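Local structure of hexameric cytochrome (2OYY) at residues L9-P14 / A70-W74; A21-S25 / V59-F64. The protein binds heme b through an axial tyrosine as a homohexamer of helical subunits, with no established physiological role. All coordinates share one frame; numbering follows the deposited sequence.

Contact 1 of 2, residues L9-P14 / A70-W74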
# COMPACT_ATOMS: atom_id res chain seq x y z
N LEU A 9 -3.73 21.26 4.82
CA LEU A 9 -2.88 20.42 4.01
C LEU A 9 -2.30 21.29 2.92
O LEU A 9 -1.42 20.86 2.17
CB LEU A 9 -3.69 19.32 3.34
CG LEU A 9 -4.44 18.29 4.16
CD1 LEU A 9 -5.21 17.40 3.16
CD2 LEU A 9 -3.47 17.49 5.02
N VAL A 10 -2.80 22.50 2.81
CA VAL A 10 -2.27 23.42 1.81
C VAL A 10 -0.84 23.81 2.22
O VAL A 10 -0.58 24.18 3.36
CB VAL A 10 -3.19 24.64 1.60
CG1 VAL A 10 -2.64 25.54 0.52
CG2 VAL A 10 -4.60 24.17 1.25
N THR A 11 0.07 23.66 1.26
CA THR A 11 1.50 23.84 1.47
C THR A 11 2.05 24.73 0.34
O THR A 11 1.73 24.51 -0.83
CB THR A 11 2.19 22.45 1.49
OG1 THR A 11 2.38 22.00 2.84
CG2 THR A 11 3.50 22.50 0.79
N ALA A 12 2.86 25.73 0.70
CA ALA A 12 3.38 26.71 -0.27
C ALA A 12 4.24 26.09 -1.37
O ALA A 12 4.09 26.43 -2.55
CB ALA A 12 4.15 27.83 0.44
N THR A 13 5.15 25.19 -0.98
CA THR A 13 5.99 24.51 -1.96
C THR A 13 5.88 22.99 -1.86
O THR A 13 5.64 22.46 -0.78
CB THR A 13 7.48 24.92 -1.84
OG1 THR A 13 8.04 24.37 -0.64
CG2 THR A 13 7.64 26.46 -1.86
N PRO A 14 6.07 22.27 -2.98
CA PRO A 14 6.13 20.81 -2.89
C PRO A 14 7.02 20.33 -1.75
O PRO A 14 6.68 19.38 -1.07
CB PRO A 14 6.72 20.40 -4.23
CG PRO A 14 6.25 21.45 -5.17
CD PRO A 14 6.22 22.74 -4.37
N ALA A 70 -3.80 17.55 -2.44
CA ALA A 70 -4.42 18.68 -1.75
C ALA A 70 -3.98 20.01 -2.38
O ALA A 70 -4.76 20.95 -2.48
CB ALA A 70 -4.11 18.64 -0.25
N ASN A 71 -2.74 20.06 -2.84
CA ASN A 71 -2.18 21.26 -3.47
C ASN A 71 -2.28 21.27 -5.00
O ASN A 71 -1.61 22.08 -5.64
CB ASN A 71 -0.72 21.45 -3.05
CG ASN A 71 -0.59 21.71 -1.58
OD1 ASN A 71 -0.48 20.78 -0.77
ND2 ASN A 71 -0.61 22.99 -1.22
N ASP A 72 -3.10 20.39 -5.56
CA ASP A 72 -3.21 20.23 -7.01
C ASP A 72 -1.80 20.15 -7.60
O ASP A 72 -1.51 20.76 -8.64
CB ASP A 72 -4.02 21.38 -7.63
CG ASP A 72 -4.13 21.27 -9.14
OD1 ASP A 72 -4.40 22.30 -9.80
OD2 ASP A 72 -3.94 20.14 -9.68
N TYR A 73 -0.93 19.43 -6.88
CA TYR A 73 0.45 19.15 -7.30
C TYR A 73 1.30 20.40 -7.53
O TYR A 73 2.22 20.40 -8.36
CB TYR A 73 0.45 18.23 -8.52
CG TYR A 73 -0.39 16.98 -8.32
CD1 TYR A 73 0.10 15.89 -7.59
CD2 TYR A 73 -1.68 16.89 -8.87
CE1 TYR A 73 -0.67 14.76 -7.41
CE2 TYR A 73 -2.45 15.75 -8.68
CZ TYR A 73 -1.94 14.70 -7.95
OH TYR A 73 -2.70 13.58 -7.76
N TRP A 74 1.00 21.46 -6.77
CA TRP A 74 1.77 22.72 -6.79
C TRP A 74 2.04 23.32 -8.18
O TRP A 74 1.23 23.17 -9.10
CB TRP A 74 3.10 22.52 -6.07
CG TRP A 74 2.95 22.25 -4.61
CD1 TRP A 74 2.80 23.17 -3.61
CD2 TRP A 74 2.95 20.97 -3.97
NE1 TRP A 74 2.70 22.55 -2.39
CE2 TRP A 74 2.78 21.19 -2.58
CE3 TRP A 74 3.06 19.65 -4.43
CZ2 TRP A 74 2.74 20.15 -1.64
CZ3 TRP A 74 3.02 18.60 -3.49
CH2 TRP A 74 2.87 18.86 -2.11
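Pro14 lies over one face of the Trp74 indole and makes a CH-pi contact: its CA stands 3.4 Å from the centroid of the six-membered ring of Trp74. The pyrrolidine continues the cover toward the other end of the indole, with Pro14 CD 3.3 Å from Trp74 CG. Trp74 CG lies anti to its own carbonyl carbon (chi1 -65°), and chi2 of -84° stands the indole across that bond, turning one face to the proline and the N-H edge to the 9-14 loop. There NE1 of Trp74 donates to the backbone O of Thr11 at 2.7 Å, a bent bond (138° at the hydrogen) that meets the carbonyl from above its plane. On the opposite face of the indole sits CB of Asn71, while the amide of Asn71 reaches in among the backbone polar atoms of Leu9 and Thr11. Farther along, CB of Leu9 meets CB of Ala70 at 3.7 Å. In the hexamer, Leu9 also packs on Trp74 of one neighbouring subunit, and Trp74 on Leu9 of another. A single indole thus combines apolar cover with one directional N-H bond, which limits its rotation and joins the C-terminal end to the start of helix 14-32.

Contact 2 of 2, residues A21-S25 / V59-F64. With HEM (protoporphyrin IX containing Fe), chain J.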
# COMPACT_ATOMS: atom_id res chain seq x y z
N ALA A 21 4.27 15.77 5.09
CA ALA A 21 4.04 14.32 4.94
C ALA A 21 4.79 13.52 5.99
O ALA A 21 4.25 12.56 6.55
CB ALA A 21 4.42 13.85 3.56
N VAL A 22 6.05 13.91 6.25
CA VAL A 22 6.86 13.29 7.31
C VAL A 22 6.18 13.58 8.64
O VAL A 22 6.15 12.73 9.55
CB VAL A 22 8.33 13.83 7.33
CG1 VAL A 22 9.14 13.16 8.44
CG2 VAL A 22 9.02 13.62 5.98
N LYS A 23 5.62 14.78 8.75
CA LYS A 23 4.95 15.18 9.99
C LYS A 23 3.75 14.31 10.23
O LYS A 23 3.61 13.73 11.29
CB LYS A 23 4.54 16.66 9.97
CG LYS A 23 3.78 17.09 11.22
CD LYS A 23 3.58 18.58 11.24
CE LYS A 23 2.71 19.02 12.41
NZ LYS A 23 2.45 20.50 12.36
N LEU A 24 2.88 14.21 9.22
CA LEU A 24 1.67 13.41 9.33
C LEU A 24 1.94 11.95 9.71
O LEU A 24 1.11 11.31 10.37
CB LEU A 24 0.87 13.48 8.03
CG LEU A 24 0.06 14.76 7.84
CD1 LEU A 24 -0.95 14.58 6.72
CD2 LEU A 24 -0.65 15.20 9.12
N SER A 25 3.10 11.45 9.31
CA SER A 25 3.49 10.08 9.58
C SER A 25 3.81 9.92 11.05
O SER A 25 3.44 8.92 11.67
CB SER A 25 4.71 9.70 8.75
OG SER A 25 4.44 9.79 7.36
N VAL A 59 5.32 5.06 4.32
CA VAL A 59 4.26 5.77 5.01
C VAL A 59 4.21 7.17 4.48
O VAL A 59 3.17 7.62 3.99
CB VAL A 59 4.48 5.84 6.54
CG1 VAL A 59 3.36 6.61 7.19
CG2 VAL A 59 4.57 4.45 7.16
N VAL A 60 5.35 7.86 4.55
CA VAL A 60 5.44 9.23 4.06
C VAL A 60 5.09 9.35 2.58
O VAL A 60 4.64 10.41 2.16
CB VAL A 60 6.81 9.90 4.37
CG1 VAL A 60 7.79 8.90 4.96
CG2 VAL A 60 7.38 10.62 3.13
N ALA A 61 5.29 8.27 1.82
CA ALA A 61 4.90 8.18 0.41
C ALA A 61 3.40 8.27 0.27
O ALA A 61 2.88 9.07 -0.53
CB ALA A 61 5.42 6.90 -0.22
N THR A 62 2.69 7.46 1.06
CA THR A 62 1.24 7.53 1.07
C THR A 62 0.77 8.94 1.41
O THR A 62 -0.04 9.51 0.69
CB THR A 62 0.62 6.50 2.02
OG1 THR A 62 1.06 5.20 1.62
CG2 THR A 62 -0.88 6.53 1.92
N HIS A 63 1.29 9.52 2.48
CA HIS A 63 0.88 10.85 2.89
C HIS A 63 1.20 11.91 1.83
O HIS A 63 0.34 12.73 1.49
CB HIS A 63 1.51 11.23 4.23
CG HIS A 63 0.78 10.69 5.41
ND1 HIS A 63 -0.52 11.05 5.71
CD2 HIS A 63 1.16 9.83 6.38
CE1 HIS A 63 -0.90 10.44 6.81
NE2 HIS A 63 0.10 9.70 7.24
N PHE A 64 2.43 11.87 1.31
CA PHE A 64 2.78 12.82 0.26
C PHE A 64 1.83 12.76 -0.93
O PHE A 64 1.64 13.75 -1.62
CB PHE A 64 4.22 12.64 -0.19
CG PHE A 64 4.70 13.75 -1.05
CD1 PHE A 64 4.79 15.04 -0.56
CD2 PHE A 64 5.04 13.51 -2.37
CE1 PHE A 64 5.23 16.09 -1.37
CE2 PHE A 64 5.48 14.56 -3.19
CZ PHE A 64 5.58 15.85 -2.68
CHA HEM J . 13.02 11.43 14.74
CHB HEM J . 10.46 10.45 10.81
CHC HEM J . 8.36 6.76 13.08
CHD HEM J . 10.53 8.04 17.21
C1A HEM J . 12.53 11.49 13.47
C2A HEM J . 12.94 12.44 12.45
C3A HEM J . 12.23 12.16 11.35
C4A HEM J . 11.36 11.04 11.66
CMA HEM J . 12.31 12.89 9.99
CAA HEM J . 14.02 13.53 12.64
CBA HEM J . 15.43 12.91 12.59
CGA HEM J . 16.49 13.97 12.79
O1A HEM J . 16.40 15.08 12.21
O2A HEM J . 17.46 13.70 13.54
C1B HEM J . 9.66 9.38 11.09
C2B HEM J . 8.69 8.81 10.18
C3B HEM J . 8.10 7.78 10.80
C4B HEM J . 8.68 7.68 12.12
CMB HEM J . 8.42 9.35 8.75
CAB HEM J . 7.00 6.86 10.23
CBB HEM J . 5.77 6.88 10.74
C1C HEM J . 8.78 6.78 14.39
C2C HEM J . 8.42 5.81 15.40
C3C HEM J . 9.01 6.16 16.54
C4C HEM J . 9.77 7.37 16.29
CMC HEM J . 7.50 4.60 15.13
CAC HEM J . 8.96 5.43 17.90
CBC HEM J . 7.84 5.36 18.59
C1D HEM J . 11.39 9.07 16.93
C2D HEM J . 12.19 9.76 17.91
C3D HEM J . 12.95 10.81 17.14
C4D HEM J . 12.55 10.65 15.77
CMD HEM J . 12.29 9.53 19.43
CAD HEM J . 13.96 11.81 17.73
CBD HEM J . 15.30 11.08 17.59
CGD HEM J . 16.45 11.89 18.12
O1D HEM J . 16.48 12.06 19.37
O2D HEM J . 17.31 12.32 17.30
NA HEM J . 11.57 10.65 12.95
NB HEM J . 9.63 8.66 12.27
NC HEM J . 9.62 7.72 14.97
ND HEM J . 11.63 9.62 15.67
FE HEM J . 10.75 9.05 13.86
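His63 has CG anti to its carbonyl carbon (chi1 -82°), and with chi2 at -63° one face of its imidazole turns to Leu24. CB of Leu24 sits over the centre of that ring, 3.6 Å from the His63 centroid, a CH-pi contact; CD1 of Leu24 adds a further touch at ND1. The Ser25 hydroxyl, likewise anti to its carbonyl carbon, swings back along its own helix and donates to the backbone O of Ala21 at 2.9 Å. Ser25 N reaches the same oxygen from the opposite face of the carbonyl plane, so two donors grip it. Held this way, OG of Ser25 nestles among CG1 of Val59, CA of Val60 and CD2 of His63, a polar group satisfied within its own helix while packed against the other. At the other end Ala21 lets the backbones come close: its CB lies 3.6 Å from Phe64 N and touches Val60 O. The axes of the two helix segments pass 8.2 Å apart with their directions at 119°. Val22 and Val60 turn methyls to the heme, Val22 CG1 meeting the ring methyl CMA at 3.5 Å and Val60 CG1 meeting CMB at 3.9 Å. The backbone O of Ser25 accepts a hydrogen bond from Ser57 of a neighbouring subunit, and His63 packs on Ala61 of that same subunit. This is a buried helix-helix crossing of an all-helical fold, with Ala21 and Ser25 packed closely against the other helix and one flank forming part of the pocket of the tyrosine-ligated heme.

From the N terminus, the chain runs through the 9-14 loop into helix 14-32, then helix 36-46, which ends at the heme ligand Tyr46, and returns along helix 50-70 to its C-terminal end. Contact 1 closes the outer loop, bringing the lead-in to helix 14-32 against the chain's last modelled residues; contact 2 is nested inside it and joins the middles of the first and last helices. Their centres are about 14 Å apart, yet they touch: Phe64 CE1 meets Pro14 O at 3.6 Å and Trp74 CH2 at 3.7 Å. Together they fasten helix 14-32 to helix 50-70 from the terminal end down to the heme side, and both also touch the same two neighbouring subunits.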